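PDB 3NGF: AP endonuclease, family 2 from Brucella melitensis biovar Abortus, which probably interconverts hydroxypyruvate and tartronate semialdehyde as a manganese-binding hydroxypyruvate isomerase of the xylose isomerase-like TIM-barrel superfamily. Local coordinates for residues M9-A14 / R241-C246; G115-L120 / G159-H164; N68-D73 / V95-H100; D217-D222 / N249-T254; T128-F133 / V172-R177. One frame throughout, in Å; residues are numbered along the deposited sequence.

Contact 1: residues M9-A14 / R241-C246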
# COMPACT_ATOMS: atom_id res chain seq x y z
N MET A 9 -2.86 9.54 -18.46
CA MET A 9 -3.41 9.88 -17.11
C MET A 9 -3.24 8.70 -16.17
O MET A 9 -3.50 7.56 -16.57
CB MET A 9 -4.91 10.18 -17.23
N PRO A 10 -2.82 8.95 -14.91
CA PRO A 10 -2.78 7.84 -13.97
C PRO A 10 -4.13 7.28 -13.65
O PRO A 10 -5.15 7.96 -13.81
CB PRO A 10 -2.19 8.46 -12.69
CG PRO A 10 -1.59 9.72 -13.10
CD PRO A 10 -2.42 10.21 -14.26
N ARG A 11 -4.15 6.03 -13.20
CA ARG A 11 -5.40 5.43 -12.74
C ARG A 11 -5.42 5.36 -11.22
O ARG A 11 -4.45 4.95 -10.58
CB ARG A 11 -5.65 4.07 -13.37
CG ARG A 11 -4.50 3.17 -13.39
CD ARG A 11 -4.88 1.81 -14.00
NE ARG A 11 -3.72 0.93 -14.01
CZ ARG A 11 -3.73 -0.36 -14.31
NH1 ARG A 11 -4.85 -0.98 -14.67
NH2 ARG A 11 -2.59 -1.03 -14.26
N PHE A 12 -6.53 5.81 -10.64
CA PHE A 12 -6.64 5.99 -9.19
C PHE A 12 -7.55 4.94 -8.56
O PHE A 12 -8.58 4.54 -9.10
CB PHE A 12 -7.16 7.39 -8.84
CG PHE A 12 -6.26 8.48 -9.26
CD1 PHE A 12 -5.24 8.91 -8.43
CD2 PHE A 12 -6.38 9.04 -10.53
CE1 PHE A 12 -4.37 9.91 -8.84
CE2 PHE A 12 -5.54 10.04 -10.95
CZ PHE A 12 -4.51 10.49 -10.08
N ALA A 13 -7.11 4.48 -7.39
CA ALA A 13 -7.85 3.51 -6.58
C ALA A 13 -8.28 4.20 -5.28
O ALA A 13 -7.44 4.77 -4.58
CB ALA A 13 -6.96 2.34 -6.24
N ALA A 14 -9.57 4.15 -4.96
CA ALA A 14 -10.07 4.66 -3.69
C ALA A 14 -9.58 3.75 -2.57
O ALA A 14 -9.62 2.52 -2.70
CB ALA A 14 -11.61 4.73 -3.70
N ARG A 241 2.71 2.53 -14.96
CA ARG A 241 1.36 2.16 -15.37
C ARG A 241 0.67 1.27 -14.36
O ARG A 241 -0.21 0.48 -14.71
CB ARG A 241 1.43 1.47 -16.75
CG ARG A 241 2.12 2.32 -17.82
CD ARG A 241 1.27 3.45 -18.36
NE ARG A 241 1.97 4.15 -19.44
CZ ARG A 241 2.83 5.16 -19.27
NH1 ARG A 241 3.11 5.65 -18.06
NH2 ARG A 241 3.40 5.70 -20.35
N GLY A 242 1.07 1.38 -13.09
CA GLY A 242 0.33 0.75 -12.00
C GLY A 242 -0.82 1.66 -11.58
O GLY A 242 -1.28 2.48 -12.38
N TRP A 243 -1.28 1.53 -10.34
CA TRP A 243 -2.37 2.33 -9.82
C TRP A 243 -1.82 3.34 -8.82
O TRP A 243 -0.74 3.15 -8.27
CB TRP A 243 -3.39 1.45 -9.09
CG TRP A 243 -4.19 0.53 -9.97
CD1 TRP A 243 -3.79 -0.67 -10.45
CD2 TRP A 243 -5.51 0.74 -10.44
NE1 TRP A 243 -4.79 -1.24 -11.19
CE2 TRP A 243 -5.86 -0.40 -11.21
CE3 TRP A 243 -6.44 1.76 -10.29
CZ2 TRP A 243 -7.10 -0.51 -11.85
CZ3 TRP A 243 -7.69 1.64 -10.93
CH2 TRP A 243 -8.00 0.51 -11.67
N VAL A 244 -2.60 4.38 -8.57
CA VAL A 244 -2.29 5.37 -7.55
C VAL A 244 -3.35 5.30 -6.46
O VAL A 244 -4.52 5.64 -6.71
CB VAL A 244 -2.20 6.80 -8.15
CG1 VAL A 244 -1.87 7.82 -7.07
CG2 VAL A 244 -1.15 6.84 -9.25
N GLY A 245 -2.97 4.81 -5.28
CA GLY A 245 -3.92 4.65 -4.17
C GLY A 245 -4.18 5.95 -3.44
O GLY A 245 -3.25 6.67 -3.10
N CYS A 246 -5.46 6.25 -3.20
CA CYS A 246 -5.88 7.46 -2.48
C CYS A 246 -6.05 7.20 -0.96
O CYS A 246 -7.17 7.14 -0.42
CB CYS A 246 -7.16 8.01 -3.09
SG CYS A 246 -6.97 8.48 -4.83
O HOH W 1 -1.41 5.12 -12.93
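The guanidinium of R11 lies flat on the indole of W243, the planes 18° apart, with W243 NE1 over its centre. R11 CZ stands 3.8 Å from the centroid of the five-membered ring, a cation-pi contact, while R11 CD sits over the six-membered ring as a CH-pi partner. At the indole edge lies the F12 carbonyl, its O 3.5 Å from W243 CZ3. The edge of the guanidinium serves backbone oxygens: R241 O, 25° out of the guanidinium plane, accepts from R11 NH2 at 2.9 Å, and R11 NE reaches G242 O weakly. With CG between backbone N and carbonyl carbon (chi1 46°), the R11 chain runs extended across W243. A water also joins R11 N to G242 O.

Strands 11-15 and 243-246 pair in parallel, closing the TIM barrel between its first and last strands. V244 N donates to R11 O, A13 N to V244 O (2.9 Å), and C246 N to A13 O. F12, beside V244, places CE1 3.7 Å from V244 CG1, and F232 and W260 meet the F12 ring edge-to-face. Ring face and backbone oxygens together fix the plane of the R11 guanidinium, whose positive charge probably favours the stack.

Contact 2: residues G115-L120 / G159-H164; sequences GITEGL and GYFIVH
With OG1 of T117 set between its own backbone N and carbonyl carbon (chi1 56°), the hydroxyl oxygen faces F161, whose CG runs anti to N (chi1 175°). This puts T117 OG1 near the edge of the phenyl ring, in its plane, and within 3.2 Å of F161 CA; the methyl CG2 rests against the same side chain, 3.9 Å from F161 CB.

The backbones meet in a single bridge between I116 and Y160. F161 N donates to G115 O at 3.1 Å, and T117 N to G159 O at 3.0 Å. A weak bond from E118 N reaches the same G159 oxygen, and I116 CA brings its hydrogen to it as well, so one carbonyl gathers several donors. G159, at positive phi, passes its backbone close to I116 CG2 and to E118 CB, the latter 3.8 Å from G159 CA. On the flank, I116 CD1 approaches the edge of the Y160 ring, 4.1 Å from Y160 CD1, and G115 O lies 3.4 Å from that same ring carbon. The phenol hydroxyl of Y160 is bonded to the backbone N of S114, and the Y160 side chain is about 6 Å from that of the manganese ligand E150.

Both segments are barrel loops, one running from strand 109-111 to helix 122-140 and the other from strand 146-149 to helix 165-175; F161 packs on C125 and the F129 ring of the former helix and L171 of the latter.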
# COMPACT_ATOMS: atom_id res chain seq x y z
N GLY A 115 6.78 -4.38 11.05
CA GLY A 115 6.71 -4.33 12.51
C GLY A 115 7.46 -3.14 13.07
O GLY A 115 8.27 -2.51 12.37
N ILE A 116 7.18 -2.85 14.33
CA ILE A 116 7.95 -1.92 15.15
C ILE A 116 9.18 -2.69 15.66
O ILE A 116 9.03 -3.64 16.46
CB ILE A 116 7.13 -1.42 16.37
CG1 ILE A 116 5.82 -0.76 15.93
CG2 ILE A 116 7.95 -0.47 17.25
CD1 ILE A 116 5.99 0.38 14.98
N THR A 117 10.37 -2.27 15.22
CA THR A 117 11.64 -2.96 15.52
C THR A 117 12.61 -2.15 16.39
O THR A 117 13.75 -2.58 16.63
CB THR A 117 12.34 -3.33 14.22
OG1 THR A 117 12.53 -2.16 13.41
CG2 THR A 117 11.50 -4.37 13.46
N GLU A 118 12.17 -0.98 16.87
CA GLU A 118 12.97 -0.17 17.79
C GLU A 118 13.33 -1.01 19.01
O GLU A 118 12.48 -1.70 19.56
CB GLU A 118 12.17 1.06 18.23
CG GLU A 118 12.87 1.91 19.30
CD GLU A 118 14.15 2.55 18.79
OE1 GLU A 118 14.53 2.30 17.62
OE2 GLU A 118 14.79 3.31 19.55
N GLY A 119 14.60 -0.98 19.40
CA GLY A 119 15.07 -1.77 20.55
C GLY A 119 15.45 -3.21 20.20
O GLY A 119 15.93 -3.96 21.07
N LEU A 120 15.25 -3.62 18.95
CA LEU A 120 15.74 -4.91 18.49
C LEU A 120 17.06 -4.71 17.75
O LEU A 120 17.39 -3.60 17.32
CB LEU A 120 14.72 -5.60 17.59
CG LEU A 120 13.35 -5.93 18.19
CD1 LEU A 120 12.51 -6.72 17.15
CD2 LEU A 120 13.46 -6.72 19.50
N GLY A 159 9.32 4.18 15.44
CA GLY A 159 9.91 2.87 15.72
C GLY A 159 9.68 1.83 14.64
O GLY A 159 10.15 0.70 14.77
N TYR A 160 8.98 2.21 13.57
CA TYR A 160 8.79 1.30 12.44
C TYR A 160 10.12 0.92 11.78
O TYR A 160 11.05 1.73 11.68
CB TYR A 160 7.82 1.89 11.40
CG TYR A 160 7.25 0.87 10.48
CD1 TYR A 160 6.36 -0.09 10.95
CD2 TYR A 160 7.59 0.84 9.12
CE1 TYR A 160 5.83 -1.07 10.09
CE2 TYR A 160 7.07 -0.13 8.26
CZ TYR A 160 6.19 -1.07 8.75
OH TYR A 160 5.68 -2.05 7.90
N PHE A 161 10.18 -0.32 11.32
CA PHE A 161 11.38 -0.91 10.72
C PHE A 161 11.97 -0.10 9.57
O PHE A 161 13.18 0.07 9.53
CB PHE A 161 11.06 -2.31 10.21
CG PHE A 161 12.19 -2.97 9.47
CD1 PHE A 161 13.39 -3.30 10.12
CD2 PHE A 161 12.03 -3.29 8.12
CE1 PHE A 161 14.42 -3.92 9.42
CE2 PHE A 161 13.05 -3.91 7.42
CZ PHE A 161 14.25 -4.23 8.06
N ILE A 162 11.13 0.36 8.64
CA ILE A 162 11.62 0.95 7.39
C ILE A 162 10.88 2.26 7.09
O ILE A 162 9.64 2.30 7.01
CB ILE A 162 11.53 -0.07 6.20
CG1 ILE A 162 12.02 0.55 4.88
CG2 ILE A 162 10.13 -0.62 6.05
CD1 ILE A 162 13.44 0.96 4.90
N VAL A 163 11.64 3.34 7.02
CA VAL A 163 11.08 4.69 6.85
C VAL A 163 11.80 5.53 5.78
O VAL A 163 11.57 6.75 5.67
CB VAL A 163 11.03 5.45 8.23
CG1 VAL A 163 10.16 4.70 9.22
CG2 VAL A 163 12.42 5.63 8.83
N HIS A 164 12.70 4.91 5.00
CA HIS A 164 13.40 5.62 3.92
C HIS A 164 13.32 4.84 2.61
O HIS A 164 13.49 3.60 2.59
CB HIS A 164 14.86 5.91 4.29
CG HIS A 164 15.00 6.91 5.39
ND1 HIS A 164 14.84 8.26 5.18
CD2 HIS A 164 15.30 6.75 6.70
CE1 HIS A 164 15.01 8.90 6.32
NE2 HIS A 164 15.29 8.01 7.26

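Contact 3: residues N68-D73 / V95-H100; sequences NMPPGD and VDIALH
The chain at M69 and P70 is extended, with no regular structure, and passes beside residues 95-100 of helix 88-104, the closest CA atoms being those of M69 and A98, 5.2 Å apart. What joins the two is apolar packing, and A98 is its pivot. Its methyl points at the loop and is touched from two directions: M69 CG lies 3.8 Å from A98 CB, and P70 CD 4.1 Å from the same carbon. The small size of A98 is consistent with so close an approach of the helix backbone.

M69 starts with CG anti to its carbonyl carbon (chi1 -57°) and then runs extended, which carries its sulfur past A98 toward the preceding turn of the helix. There M69 SD meets one branch of V95, at 4.0 Å from CG2, the two side chains lying alongside and pointing the same way. On the other flank of A98, the pyrrolidine ring of P70 crosses I97 at a slant, with P70 CG 4.2 Å from I97 CG2. I97 is exposed, whereas M69, V95 and A98 are buried, so the contact grades from an interior side at the methionine to an outer side at the proline.

Further partners enclose this core: F91 and L140 touch M69, and Y46 touches both P70 and A98. The arrangement belongs to a beta-alpha unit of the TIM barrel, in which the loop leaving strand 63-68 is backed by helix 88-104, the helix that follows it in the chain.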
# COMPACT_ATOMS: atom_id res chain seq x y z
N ASN A 68 -3.13 -5.51 2.59
CA ASN A 68 -2.00 -5.93 3.44
C ASN A 68 -2.16 -7.35 3.92
O ASN A 68 -3.27 -7.82 4.16
CB ASN A 68 -1.87 -5.04 4.67
CG ASN A 68 -1.61 -3.61 4.36
OD1 ASN A 68 -1.52 -3.21 3.21
ND2 ASN A 68 -1.49 -2.79 5.43
N MET A 69 -1.03 -8.02 4.12
CA MET A 69 -1.03 -9.28 4.84
C MET A 69 -1.42 -9.06 6.32
O MET A 69 -1.34 -7.93 6.83
CB MET A 69 0.36 -9.93 4.74
CG MET A 69 0.82 -10.16 3.30
SD MET A 69 2.31 -11.14 3.26
CE MET A 69 2.45 -11.51 1.50
N PRO A 70 -1.85 -10.12 7.03
CA PRO A 70 -2.24 -9.94 8.44
C PRO A 70 -1.11 -9.26 9.23
O PRO A 70 0.07 -9.60 9.05
CB PRO A 70 -2.50 -11.37 8.91
CG PRO A 70 -2.87 -12.12 7.69
CD PRO A 70 -2.11 -11.49 6.55
N PRO A 71 -1.45 -8.30 10.10
CA PRO A 71 -0.43 -7.50 10.80
C PRO A 71 0.00 -8.00 12.19
O PRO A 71 0.89 -7.40 12.80
CB PRO A 71 -1.15 -6.18 10.96
CG PRO A 71 -2.53 -6.59 11.23
CD PRO A 71 -2.79 -7.78 10.37
N GLY A 72 -0.61 -9.08 12.66
CA GLY A 72 -0.49 -9.49 14.07
C GLY A 72 -1.60 -8.86 14.90
O GLY A 72 -2.68 -8.61 14.39
N ASP A 73 -1.32 -8.60 16.17
CA ASP A 73 -2.32 -8.05 17.09
C ASP A 73 -2.35 -6.52 17.00
O ASP A 73 -1.67 -5.84 17.76
CB ASP A 73 -1.98 -8.50 18.52
CG ASP A 73 -3.07 -8.21 19.53
OD1 ASP A 73 -4.07 -7.51 19.22
OD2 ASP A 73 -2.92 -8.71 20.68
N VAL A 95 0.97 -15.62 5.29
CA VAL A 95 1.05 -15.57 3.84
C VAL A 95 -0.04 -16.42 3.19
O VAL A 95 -0.62 -16.00 2.19
CB VAL A 95 2.44 -15.97 3.30
CG1 VAL A 95 2.44 -16.06 1.73
CG2 VAL A 95 3.46 -14.98 3.78
N ASP A 96 -0.29 -17.60 3.75
CA ASP A 96 -1.35 -18.49 3.26
C ASP A 96 -2.71 -17.80 3.29
O ASP A 96 -3.49 -17.89 2.33
CB ASP A 96 -1.42 -19.78 4.09
CG ASP A 96 -0.22 -20.69 3.87
OD1 ASP A 96 0.29 -20.74 2.74
OD2 ASP A 96 0.22 -21.37 4.83
N ILE A 97 -2.98 -17.13 4.40
CA ILE A 97 -4.22 -16.43 4.63
C ILE A 97 -4.36 -15.29 3.63
O ILE A 97 -5.39 -15.16 2.97
CB ILE A 97 -4.30 -15.87 6.08
CG1 ILE A 97 -4.36 -17.01 7.11
CG2 ILE A 97 -5.53 -14.98 6.25
CD1 ILE A 97 -4.35 -16.51 8.56
N ALA A 98 -3.30 -14.48 3.50
CA ALA A 98 -3.28 -13.40 2.49
C ALA A 98 -3.49 -13.91 1.04
O ALA A 98 -4.25 -13.31 0.28
CB ALA A 98 -1.97 -12.61 2.59
N LEU A 99 -2.85 -15.03 0.71
CA LEU A 99 -2.96 -15.67 -0.62
C LEU A 99 -4.39 -16.11 -0.90
O LEU A 99 -4.90 -15.86 -2.00
CB LEU A 99 -1.96 -16.84 -0.76
CG LEU A 99 -1.90 -17.60 -2.10
CD1 LEU A 99 -1.68 -16.65 -3.28
CD2 LEU A 99 -0.81 -18.71 -2.07
N HIS A 100 -5.04 -16.74 0.08
CA HIS A 100 -6.46 -17.12 -0.04
C HIS A 100 -7.33 -15.95 -0.46
O HIS A 100 -8.09 -16.04 -1.42
CB HIS A 100 -7.02 -17.74 1.26
CG HIS A 100 -8.51 -17.88 1.27
ND1 HIS A 100 -9.18 -18.82 0.50
CD2 HIS A 100 -9.47 -17.17 1.92
CE1 HIS A 100 -10.48 -18.68 0.69
NE2 HIS A 100 -10.68 -17.70 1.56

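Contact 4: residues D217-D222 / N249-T254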
# COMPACT_ATOMS: atom_id res chain seq x y z
N ASP A 217 -1.14 17.43 6.16
CA ASP A 217 -2.36 17.06 6.91
C ASP A 217 -3.11 15.81 6.45
O ASP A 217 -4.11 15.45 7.06
CB ASP A 217 -3.30 18.24 7.02
CG ASP A 217 -2.72 19.34 7.89
OD1 ASP A 217 -2.15 19.01 8.96
OD2 ASP A 217 -2.82 20.49 7.49
N ARG A 218 -2.61 15.17 5.40
CA ARG A 218 -3.06 13.84 4.94
C ARG A 218 -4.51 13.85 4.48
O ARG A 218 -5.28 12.94 4.77
CB ARG A 218 -2.77 12.78 6.00
CG ARG A 218 -2.51 11.39 5.43
CD ARG A 218 -2.09 10.39 6.49
NE ARG A 218 -1.65 9.14 5.87
CZ ARG A 218 -1.11 8.11 6.52
NH1 ARG A 218 -0.96 8.14 7.84
NH2 ARG A 218 -0.74 7.04 5.84
N HIS A 219 -4.86 14.88 3.71
CA HIS A 219 -6.20 15.03 3.14
C HIS A 219 -6.13 14.92 1.60
O HIS A 219 -5.14 14.43 1.04
CB HIS A 219 -6.86 16.36 3.57
CG HIS A 219 -6.96 16.58 5.05
ND1 HIS A 219 -7.48 15.65 5.92
CD2 HIS A 219 -6.65 17.67 5.80
CE1 HIS A 219 -7.46 16.14 7.15
NE2 HIS A 219 -6.97 17.36 7.10
N GLU A 220 -7.18 15.36 0.91
CA GLU A 220 -7.22 15.36 -0.55
C GLU A 220 -5.94 15.91 -1.18
O GLU A 220 -5.39 16.91 -0.68
CB GLU A 220 -8.41 16.18 -1.05
CG GLU A 220 -9.76 15.48 -0.89
CD GLU A 220 -10.40 15.59 0.51
OE1 GLU A 220 -9.82 16.15 1.45
OE2 GLU A 220 -11.55 15.11 0.64
N PRO A 221 -5.48 15.32 -2.31
CA PRO A 221 -4.22 15.75 -2.95
C PRO A 221 -4.37 17.04 -3.79
O PRO A 221 -3.92 17.10 -4.94
CB PRO A 221 -3.87 14.59 -3.88
CG PRO A 221 -5.23 14.04 -4.27
CD PRO A 221 -6.07 14.16 -3.01
N ASP A 222 -5.06 18.03 -3.25
CA ASP A 222 -5.25 19.30 -3.92
C ASP A 222 -4.91 20.45 -2.98
O ASP A 222 -5.33 21.57 -3.21
CB ASP A 222 -6.69 19.42 -4.41
CG ASP A 222 -7.69 19.40 -3.28
OD1 ASP A 222 -7.31 19.18 -2.11
OD2 ASP A 222 -8.87 19.63 -3.59
N ASN A 249 -7.26 10.99 4.37
CA ASN A 249 -8.43 11.23 5.22
C ASN A 249 -9.17 12.44 4.69
O ASN A 249 -8.65 13.55 4.74
CB ASN A 249 -7.99 11.47 6.65
CG ASN A 249 -7.12 10.37 7.18
OD1 ASN A 249 -7.46 9.17 7.07
ND2 ASN A 249 -6.00 10.75 7.80
N PRO A 250 -10.39 12.24 4.18
CA PRO A 250 -11.04 13.41 3.57
C PRO A 250 -11.21 14.56 4.56
O PRO A 250 -11.49 14.32 5.75
CB PRO A 250 -12.39 12.84 3.12
CG PRO A 250 -12.13 11.35 2.90
CD PRO A 250 -11.18 11.00 4.00
N ARG A 251 -11.03 15.80 4.10
CA ARG A 251 -11.28 16.99 4.93
C ARG A 251 -12.66 16.96 5.58
O ARG A 251 -12.81 17.24 6.77
CB ARG A 251 -11.20 18.26 4.08
CG ARG A 251 -9.81 18.80 3.84
CD ARG A 251 -9.90 20.12 3.07
NE ARG A 251 -10.45 19.90 1.73
CZ ARG A 251 -9.75 19.61 0.64
NH1 ARG A 251 -8.43 19.53 0.67
NH2 ARG A 251 -10.38 19.39 -0.52
N GLY A 252 -13.67 16.67 4.77
CA GLY A 252 -15.04 16.59 5.24
C GLY A 252 -15.70 15.36 4.66
O GLY A 252 -15.17 14.26 4.78
N LYS A 253 -16.86 15.55 4.04
CA LYS A 253 -17.56 14.45 3.37
C LYS A 253 -16.71 13.98 2.19
O LYS A 253 -16.22 14.80 1.43
CB LYS A 253 -18.91 14.93 2.86
CG LYS A 253 -19.71 13.87 2.11
CD LYS A 253 -21.07 14.42 1.68
CE LYS A 253 -21.93 13.36 1.01
NZ LYS A 253 -22.12 12.21 1.94
N THR A 254 -16.56 12.67 2.03
CA THR A 254 -15.68 12.13 1.00
C THR A 254 -15.98 12.73 -0.39
O THR A 254 -15.06 13.24 -1.05
CB THR A 254 -15.74 10.58 0.92
OG1 THR A 254 -15.36 10.01 2.19
CG2 THR A 254 -14.81 10.06 -0.14
O HOH W 2 -5.50 13.40 8.36
O HOH W 3 -12.37 13.09 -0.95
O HOH W 4 -13.73 16.21 1.89
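R218 and H219 meet N249 where two loops of the TIM barrel, following strands 207-212 and 243-246, join beside the manganese site; the R218 side chain lies about 4 Å from the metal ion. Hydrogen bonds to backbone oxygens come first. N249 N donates to R218 O at 2.8 Å, and H219 ND1 donates to N249 O at 2.7 Å, with that oxygen in the imidazole plane. R251 CA stands over one face of the H219 ring and D217 O over the opposite one.

Charged contacts form a network of E220, D222 and R251. D222 OD1 uses its syn lone pair for R251 NH1, 3.0 Å away and in the guanidinium plane; R251 NH2 adds weak bonds to both D222 oxygens. E220 OE1 lies above the guanidinium centre, where no guanidinium N-H points at it, and makes only a long salt bridge with that group. R251 NH1 has a further partner in E223.

Waters add to the contact: one links D217 O to N249 ND2, and two donate to E220 OE2 and on to T254 O and K253 O.

One hydrogen bond to a side chain remains. The bend of E220 at chi2 (83°) turns its carboxylate toward the other loop, where OE1 accepts R251 N at 2.9 Å through its syn lone pair.

Contact 5: residues T128-F133 / V172-R177; sequences TFIENF and VKRVNR
V175 CG2 is the close-packed point: F133 CB and F129 CE2 each come within 3.9 Å of it, and I130 CG1 follows at 4.3 Å. The branch lies anti to the carbonyl carbon of V175 (chi1 167°, with CG1 anti to the backbone N), which turns it toward helix 122-140. F129 crosses V175 at about a right angle. Within their own helix the two phenylalanines overlap, F129 CZ lying 3.6 Å above the centre of the F133 ring.

These are neighbouring outer helices of a TIM barrel, 122-140 and 165-175, packed side by side over its strands. F133 reaches V147 and V149 of strand 146-149, and both F133 and V175 rest on V180 of strand 180-185.

Away from the barrel the contact thins to a single pairing of I130 with the exposed R174. I130 CD1 sits over one face of the guanidinium, 3.6 Å from R174 NE and equally far from R174 NH2, so a methyl is laid on a charged plane. A bend at chi3 (61°) folds the arginine across the isoleucine, and E126 holds R174 NH1 in a salt bridge.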
# COMPACT_ATOMS: atom_id res chain seq x y z
N THR A 128 15.88 -11.25 9.08
CA THR A 128 14.55 -11.87 9.19
C THR A 128 13.63 -11.34 8.09
O THR A 128 12.88 -12.11 7.47
CB THR A 128 13.97 -11.67 10.60
OG1 THR A 128 14.76 -12.42 11.55
CG2 THR A 128 12.50 -12.10 10.64
N PHE A 129 13.72 -10.04 7.83
CA PHE A 129 13.02 -9.41 6.70
C PHE A 129 13.31 -10.13 5.39
O PHE A 129 12.39 -10.49 4.66
CB PHE A 129 13.41 -7.92 6.59
CG PHE A 129 12.83 -7.21 5.39
CD1 PHE A 129 11.67 -6.46 5.51
CD2 PHE A 129 13.45 -7.23 4.16
CE1 PHE A 129 11.14 -5.78 4.43
CE2 PHE A 129 12.89 -6.53 3.06
CZ PHE A 129 11.74 -5.83 3.22
N ILE A 130 14.60 -10.37 5.11
CA ILE A 130 15.03 -11.03 3.87
C ILE A 130 14.44 -12.44 3.78
O ILE A 130 13.87 -12.84 2.75
CB ILE A 130 16.59 -11.02 3.74
CG1 ILE A 130 17.07 -9.59 3.50
CG2 ILE A 130 17.06 -11.94 2.62
CD1 ILE A 130 18.52 -9.35 3.70
N GLU A 131 14.54 -13.20 4.87
CA GLU A 131 14.02 -14.55 4.85
C GLU A 131 12.53 -14.56 4.60
O GLU A 131 12.03 -15.39 3.83
CB GLU A 131 14.29 -15.30 6.15
CG GLU A 131 15.77 -15.58 6.39
CD GLU A 131 16.52 -16.24 5.24
OE1 GLU A 131 15.95 -17.02 4.43
OE2 GLU A 131 17.75 -16.00 5.16
N ASN A 132 11.81 -13.66 5.29
CA ASN A 132 10.35 -13.63 5.19
C ASN A 132 9.84 -13.18 3.81
O ASN A 132 8.89 -13.75 3.23
CB ASN A 132 9.73 -12.79 6.32
CG ASN A 132 9.64 -13.56 7.65
OD1 ASN A 132 9.47 -14.80 7.68
ND2 ASN A 132 9.74 -12.83 8.77
N PHE A 133 10.49 -12.15 3.29
CA PHE A 133 10.18 -11.64 1.95
C PHE A 133 10.54 -12.66 0.88
O PHE A 133 9.81 -12.81 -0.08
CB PHE A 133 10.85 -10.26 1.71
CG PHE A 133 9.92 -9.10 2.03
CD1 PHE A 133 9.52 -8.82 3.33
CD2 PHE A 133 9.38 -8.35 1.01
CE1 PHE A 133 8.62 -7.80 3.61
CE2 PHE A 133 8.51 -7.33 1.27
CZ PHE A 133 8.11 -7.05 2.57
N VAL A 172 15.32 -4.56 -0.84
CA VAL A 172 14.75 -5.38 -1.91
C VAL A 172 15.80 -6.03 -2.83
O VAL A 172 15.63 -7.17 -3.25
CB VAL A 172 13.74 -4.60 -2.75
CG1 VAL A 172 13.36 -5.44 -4.00
CG2 VAL A 172 12.52 -4.24 -1.90
N LYS A 173 16.89 -5.33 -3.12
CA LYS A 173 17.98 -5.92 -3.90
C LYS A 173 18.60 -7.11 -3.16
O LYS A 173 18.94 -8.12 -3.78
CB LYS A 173 19.06 -4.86 -4.23
CG LYS A 173 18.71 -4.00 -5.43
CD LYS A 173 19.75 -2.93 -5.70
CE LYS A 173 19.20 -1.82 -6.59
NZ LYS A 173 20.13 -0.63 -6.55
N ARG A 174 18.72 -7.00 -1.84
CA ARG A 174 19.23 -8.11 -1.04
C ARG A 174 18.29 -9.31 -1.05
O ARG A 174 18.77 -10.45 -1.06
CB ARG A 174 19.54 -7.68 0.37
CG ARG A 174 20.65 -6.62 0.41
CD ARG A 174 20.78 -5.98 1.77
NE ARG A 174 21.11 -6.93 2.83
CZ ARG A 174 21.07 -6.62 4.14
NH1 ARG A 174 20.69 -5.40 4.55
NH2 ARG A 174 21.38 -7.53 5.04
N VAL A 175 16.98 -9.05 -1.09
CA VAL A 175 15.95 -10.12 -1.16
C VAL A 175 16.13 -10.94 -2.45
O VAL A 175 16.02 -12.19 -2.44
CB VAL A 175 14.52 -9.54 -1.07
CG1 VAL A 175 13.44 -10.57 -1.47
CG2 VAL A 175 14.27 -8.97 0.33
N ASN A 176 16.40 -10.24 -3.55
CA ASN A 176 16.78 -10.86 -4.82
C ASN A 176 15.67 -11.76 -5.36
O ASN A 176 15.89 -12.95 -5.65
CB ASN A 176 18.10 -11.63 -4.67
CG ASN A 176 18.77 -11.92 -6.01
OD1 ASN A 176 18.84 -11.05 -6.87
ND2 ASN A 176 19.29 -13.14 -6.17
N ARG A 177 14.46 -11.18 -5.49
CA ARG A 177 13.32 -11.87 -6.08
C ARG A 177 12.58 -10.88 -6.98
O ARG A 177 12.26 -9.77 -6.54
CB ARG A 177 12.36 -12.38 -5.00
CG ARG A 177 12.97 -13.46 -4.09
CD ARG A 177 13.11 -14.79 -4.82
NE ARG A 177 13.47 -15.88 -3.92
CZ ARG A 177 14.69 -16.11 -3.46
NH1 ARG A 177 15.71 -15.34 -3.82
NH2 ARG A 177 14.91 -17.13 -2.64

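In the fold
From the N terminus, strand 11-15 enters contact 1, whose partner strand 243-246 comes only near the end of the chain, so this pairing closes the loop holding contacts 2, 3 and 5. Contact 3 closes first, tying the loop after strand 63-68 to helix 88-104. Contacts 2 and 5 then cross, their segments alternating between two consecutive beta-alpha units, and they touch through F161 and F129: contact 2 joins the loops, contact 5 the helices. Contact 4 opens later and crosses contact 1, because segment 249-254 follows shortly after 241-246. It links the loops after the last two strands, about 17 Å from contact 1 between centres.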